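Local coordinates for protein STN1 (Saccharomyces cerevisiae, PDB 3KEY) that regulates telomere length and protects telomere ends, inhibiting telomerase loading through its interaction with Cdc13, at residues A[94-99]-A[139-144]; A[153-158]-A[177-182]. One frame throughout, in Å; residues are numbered along the deposited sequence.

Contact 1 (A[94-99]-A[139-144])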
loop_
_atom_site.group_PDB
_atom_site.type_symbol
_atom_site.label_atom_id
_atom_site.label_comp_id
_atom_site.label_asym_id
_atom_site.label_seq_id
_atom_site.Cartn_x
_atom_site.Cartn_y
_atom_site.Cartn_z
ATOM N N ASN A 94 6.750 7.925 3.431
ATOM C CA ASN A 94 6.528 9.312 3.044
ATOM C C ASN A 94 5.166 9.455 2.346
ATOM O O ASN A 94 4.509 10.489 2.467
ATOM C CB ASN A 94 7.629 9.816 2.107
ATOM C CG ASN A 94 8.962 9.982 2.811
ATOM O OD1 ASN A 94 9.015 10.283 4.001
ATOM N ND2 ASN A 94 10.048 9.800 2.071
ATOM N N LEU A 95 4.756 8.429 1.604
ATOM C CA LEU A 95 3.468 8.461 0.907
ATOM C C LEU A 95 2.338 8.458 1.929
ATOM O O LEU A 95 1.341 9.161 1.770
ATOM C CB LEU A 95 3.322 7.254 -0.027
ATOM C CG LEU A 95 4.084 7.372 -1.346
ATOM C CD1 LEU A 95 4.144 6.028 -2.074
ATOM C CD2 LEU A 95 3.403 8.431 -2.201
ATOM N N PHE A 96 2.506 7.670 2.988
ATOM C CA PHE A 96 1.504 7.601 4.037
ATOM C C PHE A 96 1.412 8.924 4.788
ATOM O O PHE A 96 0.317 9.367 5.125
ATOM C CB PHE A 96 1.817 6.458 5.003
ATOM C CG PHE A 96 0.964 5.249 4.786
ATOM C CD1 PHE A 96 -0.270 5.135 5.419
ATOM C CD2 PHE A 96 1.368 4.245 3.909
ATOM C CE1 PHE A 96 -1.099 4.040 5.187
ATOM C CE2 PHE A 96 0.549 3.141 3.662
ATOM C CZ PHE A 96 -0.688 3.037 4.304
ATOM N N GLU A 97 2.555 9.547 5.064
ATOM C CA GLU A 97 2.549 10.830 5.755
ATOM C C GLU A 97 1.800 11.830 4.882
ATOM O O GLU A 97 0.908 12.536 5.355
ATOM C CB GLU A 97 3.975 11.324 6.004
ATOM C CG GLU A 97 4.521 10.978 7.383
ATOM C CD GLU A 97 5.940 11.487 7.600
ATOM O OE1 GLU A 97 6.218 12.663 7.263
ATOM O OE2 GLU A 97 6.772 10.708 8.117
ATOM N N TYR A 98 2.163 11.872 3.599
ATOM C CA TYR A 98 1.517 12.770 2.649
ATOM C C TYR A 98 -0.017 12.591 2.639
ATOM O O TYR A 98 -0.766 13.568 2.726
ATOM C CB TYR A 98 2.098 12.520 1.257
ATOM C CG TYR A 98 1.510 13.370 0.151
ATOM C CD1 TYR A 98 0.294 13.032 -0.451
ATOM C CD2 TYR A 98 2.188 14.499 -0.316
ATOM C CE1 TYR A 98 -0.230 13.797 -1.497
ATOM C CE2 TYR A 98 1.678 15.271 -1.358
ATOM C CZ TYR A 98 0.472 14.916 -1.947
ATOM O OH TYR A 98 -0.017 15.663 -2.998
ATOM N N ALA A 99 -0.478 11.346 2.531
ATOM C CA ALA A 99 -1.912 11.071 2.515
ATOM C C ALA A 99 -2.588 11.494 3.828
ATOM O O ALA A 99 -3.642 12.125 3.810
ATOM C CB ALA A 99 -2.156 9.587 2.250
ATOM N N PHE A 139 -4.219 5.856 0.109
ATOM C CA PHE A 139 -5.344 6.647 0.604
ATOM C C PHE A 139 -6.463 5.783 1.188
ATOM O O PHE A 139 -7.066 6.159 2.194
ATOM C CB PHE A 139 -5.887 7.584 -0.491
ATOM C CG PHE A 139 -5.138 8.897 -0.582
ATOM C CD1 PHE A 139 -3.956 8.994 -1.310
ATOM C CD2 PHE A 139 -5.588 10.018 0.118
ATOM C CE1 PHE A 139 -3.227 10.188 -1.340
ATOM C CE2 PHE A 139 -4.872 11.217 0.098
ATOM C CZ PHE A 139 -3.686 11.303 -0.632
ATOM N N LYS A 140 -6.732 4.624 0.582
ATOM C CA LYS A 140 -7.761 3.736 1.122
ATOM C C LYS A 140 -7.417 3.336 2.564
ATOM O O LYS A 140 -8.270 3.392 3.457
ATOM C CB LYS A 140 -7.910 2.478 0.255
ATOM C CG LYS A 140 -8.754 2.686 -1.001
ATOM C CD LYS A 140 -8.906 1.401 -1.814
ATOM C CE LYS A 140 -9.888 1.595 -2.976
ATOM N NZ LYS A 140 -10.012 0.352 -3.804
ATOM N N GLU A 141 -6.168 2.932 2.789
ATOM C CA GLU A 141 -5.724 2.539 4.123
ATOM C C GLU A 141 -5.806 3.693 5.132
ATOM O O GLU A 141 -6.252 3.505 6.264
ATOM C CB GLU A 141 -4.291 2.013 4.079
ATOM C CG GLU A 141 -4.191 0.522 4.255
ATOM C CD GLU A 141 -5.095 0.011 5.373
ATOM O OE1 GLU A 141 -4.947 0.437 6.551
ATOM O OE2 GLU A 141 -5.960 -0.818 5.064
ATOM N N CYS A 142 -5.359 4.877 4.731
ATOM C CA CYS A 142 -5.422 6.030 5.622
ATOM C C CYS A 142 -6.872 6.392 5.932
ATOM O O CYS A 142 -7.216 6.657 7.081
ATOM C CB CYS A 142 -4.717 7.230 4.997
ATOM S SG CYS A 142 -2.945 7.002 4.859
ATOM N N LEU A 143 -7.721 6.398 4.910
ATOM C CA LEU A 143 -9.127 6.735 5.114
ATOM C C LEU A 143 -9.795 5.714 6.026
ATOM O O LEU A 143 -10.624 6.068 6.866
ATOM C CB LEU A 143 -9.853 6.829 3.762
ATOM C CG LEU A 143 -9.496 8.107 2.984
ATOM C CD1 LEU A 143 -9.954 8.030 1.532
ATOM C CD2 LEU A 143 -10.147 9.303 3.690
ATOM N N LYS A 144 -9.415 4.451 5.869
ATOM C CA LYS A 144 -9.961 3.375 6.694
ATOM C C LYS A 144 -9.601 3.662 8.161
ATOM O O LYS A 144 -10.449 3.570 9.054
ATOM C CB LYS A 144 -9.367 2.040 6.231
ATOM C CG LYS A 144 -9.906 0.786 6.903
ATOM C CD LYS A 144 -9.359 -0.473 6.195
ATOM C CE LYS A 144 -9.777 -1.760 6.911
ATOM N NZ LYS A 144 -9.374 -3.013 6.186
#
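Cys142 and Phe96 meet through their first torsions: SG of Cys142 stands anti to its own carbonyl carbon (chi1 -68°), which projects it at the neighbouring helix, while Phe96, with chi1 at -103°, turns its ring so that the CD1-CE1-CZ side meets the other helix. Cys142 SG comes to 3.3 Å from Phe96 CD1. The distance from Cys142 SG to the centroid of the Phe96 ring is 4.2 Å. The sulfur approaches obliquely, so this is a cysteine sulfur-aromatic contact made neither squarely over the face nor in the plane. Farther round the same ring, the edge at Phe96 CZ abuts CB of Glu141 at 3.8 Å. That glutamate then bends at chi2 and carries its carboxylate off, leaving CB as the part that meets the ring.

Ala99 CB sits over the centre of the Phe139 ring, 3.7 Å from the centroid and almost along the ring normal, a CH-pi contact over the face. Ala99 CB also touches Cys142 SG at 3.8 Å, which joins the two aromatic contacts into one patch. Tyr98 adds a looser touch, its ring edge facing CZ of Phe139. Ile103, a turn farther along the first helix, packs on both Phe139 and Cys142, and Ile159 of the wing hairpin also reaches Phe139.

The short helical segments pass 9.6 Å apart at a crossing angle of -53°. They belong to helices 90-108 and 132-149, and their apolar interface forms part of the helical core of the second winged helix-turn-helix domain in the C-terminal part of Stn1.

Contact 2 (A[153-158]-A[177-182]); sequences VLKNWW and HLEYAA
Glu179 and Asn156 lie side by side on one face of the hairpin, pointing the same way, with amide and carboxylate planes turned 40° apart. Asn156 ND2 gives a straight bond of 2.8 Å to Glu179 OE1, and the acceptor lies almost in the amide plane. The glutamate reaches this far because its CG is anti to the backbone N (chi1 173°) and the chain continues extended. Lys155 crosses it at a slant, and Lys155 CD lies 4.0 Å from Glu179 CD; the ammonium stays beyond salt-bridge distance, and a water instead links Lys155 NZ to Glu179 OE2. Beyond them, the Trp158 indole presents its edge to the carboxylate, Trp158 CH2 being 3.6 Å from Glu179 OE1, and crosses the His177 side chain at about a right angle.

Trp157 and Leu178 share the other face. Leu178 CD2 touches CB of Trp157 at 4.0 Å, while the Trp157 indole turns away toward Lys140 and Leu143 of helix 132-149. At the end of the hairpin, before the bulge, Val153 and Tyr180 run alongside each other, and the tyrosine hydroxyl is bonded to Cys111 O.

In the backbone, Glu179 O accepts from two successive amides, Lys155 N at 2.9 Å and Asn156 N at 3.3 Å. This doubled acceptance marks a classic beta bulge, which shifts the register by one residue. The antiparallel pairing of strands 154-161 and 173-180 forms the beta-hairpin wing of the second winged helix-turn-helix domain.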
loop_
_atom_site.group_PDB
_atom_site.type_symbol
_atom_site.label_atom_id
_atom_site.label_comp_id
_atom_site.label_asym_id
_atom_site.label_seq_id
_atom_site.Cartn_x
_atom_site.Cartn_y
_atom_site.Cartn_z
ATOM N N VAL A 153 -16.278 12.578 13.142
ATOM C CA VAL A 153 -16.009 13.479 12.032
ATOM C C VAL A 153 -16.233 12.862 10.645
ATOM O O VAL A 153 -16.984 13.403 9.834
ATOM C CB VAL A 153 -14.570 14.022 12.133
ATOM C CG1 VAL A 153 -14.319 15.055 11.054
ATOM C CG2 VAL A 153 -14.358 14.641 13.512
ATOM N N LEU A 154 -15.590 11.730 10.377
ATOM C CA LEU A 154 -15.715 11.071 9.072
ATOM C C LEU A 154 -16.764 9.964 9.110
ATOM O O LEU A 154 -16.577 8.954 9.788
ATOM C CB LEU A 154 -14.370 10.456 8.659
ATOM C CG LEU A 154 -13.902 10.503 7.195
ATOM C CD1 LEU A 154 -12.979 9.311 6.942
ATOM C CD2 LEU A 154 -15.062 10.479 6.243
ATOM N N LYS A 155 -17.858 10.154 8.377
ATOM C CA LYS A 155 -18.922 9.154 8.322
ATOM C C LYS A 155 -18.670 8.101 7.229
ATOM O O LYS A 155 -18.766 6.901 7.481
ATOM C CB LYS A 155 -20.263 9.844 8.072
ATOM C CG LYS A 155 -21.471 8.917 8.122
ATOM C CD LYS A 155 -22.755 9.693 7.860
ATOM C CE LYS A 155 -23.983 8.794 7.872
ATOM N NZ LYS A 155 -25.197 9.548 7.435
ATOM N N ASN A 156 -18.361 8.562 6.016
ATOM C CA ASN A 156 -18.080 7.678 4.868
ATOM C C ASN A 156 -17.064 8.312 3.919
ATOM O O ASN A 156 -16.820 9.521 3.970
ATOM C CB ASN A 156 -19.354 7.393 4.057
ATOM C CG ASN A 156 -20.281 6.408 4.739
ATOM O OD1 ASN A 156 -19.891 5.277 5.040
ATOM N ND2 ASN A 156 -21.520 6.830 4.983
ATOM N N TRP A 157 -16.487 7.490 3.047
ATOM C CA TRP A 157 -15.517 7.970 2.065
ATOM C C TRP A 157 -15.529 7.097 0.815
ATOM O O TRP A 157 -15.901 5.931 0.872
ATOM C CB TRP A 157 -14.090 7.981 2.643
ATOM C CG TRP A 157 -13.571 6.631 3.060
ATOM C CD1 TRP A 157 -13.618 6.085 4.315
ATOM C CD2 TRP A 157 -12.962 5.643 2.214
ATOM N NE1 TRP A 157 -13.078 4.819 4.300
ATOM C CE2 TRP A 157 -12.668 4.523 3.028
ATOM C CE3 TRP A 157 -12.638 5.597 0.849
ATOM C CZ2 TRP A 157 -12.065 3.359 2.516
ATOM C CZ3 TRP A 157 -12.040 4.442 0.338
ATOM C CH2 TRP A 157 -11.759 3.338 1.176
ATOM N N TRP A 158 -15.126 7.679 -0.310
ATOM C CA TRP A 158 -15.038 6.962 -1.579
ATOM C C TRP A 158 -13.868 7.567 -2.353
ATOM O O TRP A 158 -13.522 8.735 -2.159
ATOM C CB TRP A 158 -16.302 7.152 -2.429
ATOM C CG TRP A 158 -17.581 6.688 -1.802
ATOM C CD1 TRP A 158 -18.233 5.508 -2.036
ATOM C CD2 TRP A 158 -18.388 7.419 -0.872
ATOM N NE1 TRP A 158 -19.406 5.463 -1.310
ATOM C CE2 TRP A 158 -19.525 6.624 -0.587
ATOM C CE3 TRP A 158 -18.262 8.670 -0.249
ATOM C CZ2 TRP A 158 -20.534 7.040 0.291
ATOM C CZ3 TRP A 158 -19.268 9.088 0.627
ATOM C CH2 TRP A 158 -20.392 8.269 0.887
ATOM N N HIS A 177 -13.803 11.530 -2.045
ATOM C CA HIS A 177 -15.144 11.940 -1.627
ATOM C C HIS A 177 -15.231 11.691 -0.135
ATOM O O HIS A 177 -14.941 10.588 0.330
ATOM C CB HIS A 177 -16.233 11.117 -2.325
ATOM C CG HIS A 177 -16.318 11.350 -3.798
ATOM N ND1 HIS A 177 -15.644 10.570 -4.719
ATOM C CD2 HIS A 177 -16.975 12.293 -4.512
ATOM C CE1 HIS A 177 -15.885 11.025 -5.936
ATOM N NE2 HIS A 177 -16.690 12.069 -5.839
ATOM N N LEU A 178 -15.621 12.713 0.617
ATOM C CA LEU A 178 -15.738 12.580 2.063
ATOM C C LEU A 178 -17.133 13.003 2.519
ATOM O O LEU A 178 -17.666 14.019 2.068
ATOM C CB LEU A 178 -14.679 13.447 2.766
ATOM C CG LEU A 178 -13.222 13.236 2.339
ATOM C CD1 LEU A 178 -12.309 14.270 3.030
ATOM C CD2 LEU A 178 -12.793 11.810 2.678
ATOM N N GLU A 179 -17.731 12.199 3.389
ATOM C CA GLU A 179 -19.045 12.515 3.934
ATOM C C GLU A 179 -18.818 12.661 5.440
ATOM O O GLU A 179 -18.185 11.809 6.067
ATOM C CB GLU A 179 -20.046 11.394 3.647
ATOM C CG GLU A 179 -21.389 11.595 4.344
ATOM C CD GLU A 179 -22.415 10.519 3.998
ATOM O OE1 GLU A 179 -22.034 9.334 3.889
ATOM O OE2 GLU A 179 -23.605 10.863 3.853
ATOM N N TYR A 180 -19.334 13.740 6.011
ATOM C CA TYR A 180 -19.141 14.011 7.430
ATOM C C TYR A 180 -20.266 13.579 8.367
ATOM O O TYR A 180 -21.445 13.595 8.003
ATOM C CB TYR A 180 -18.829 15.498 7.612
ATOM C CG TYR A 180 -17.576 15.904 6.868
ATOM C CD1 TYR A 180 -17.641 16.434 5.573
ATOM C CD2 TYR A 180 -16.320 15.684 7.425
ATOM C CE1 TYR A 180 -16.472 16.732 4.850
ATOM C CE2 TYR A 180 -15.150 15.973 6.715
ATOM C CZ TYR A 180 -15.229 16.493 5.433
ATOM O OH TYR A 180 -14.065 16.766 4.742
ATOM N N ALA A 181 -19.882 13.193 9.582
ATOM C CA ALA A 181 -20.835 12.744 10.592
ATOM C C ALA A 181 -21.620 13.906 11.194
ATOM O O ALA A 181 -21.230 15.070 11.071
ATOM C CB ALA A 181 -20.104 11.979 11.699
ATOM N N ALA A 182 -22.726 13.573 11.849
ATOM C CA ALA A 182 -23.601 14.560 12.476
ATOM C C ALA A 182 -22.899 15.496 13.470
ATOM O O ALA A 182 -23.035 16.715 13.375
ATOM C CB ALA A 182 -24.766 13.843 13.170
HETATM O O HOH W 1 -25.915 9.012 4.287
#

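How the contacts relate
Contact 1 is buried and joins two helices through rings, a methyl and a sulfur; contact 2 is partly exposed and pairs two strands through backbone hydrogen bonds, with a charged and polar cluster on its outer face. Their centres lie 16 Å apart, yet they meet directly. Helix 132-149 runs on in the chain to strand 154-161, and its Leu143 packs on both strands. Leu143 CB is 3.7 Å from Trp157 CD2. Leu143 CD2 is 3.8 Å from Leu178 CD2. The face of the hairpin that carries Trp157 and Leu178 thereby rests against the helical core.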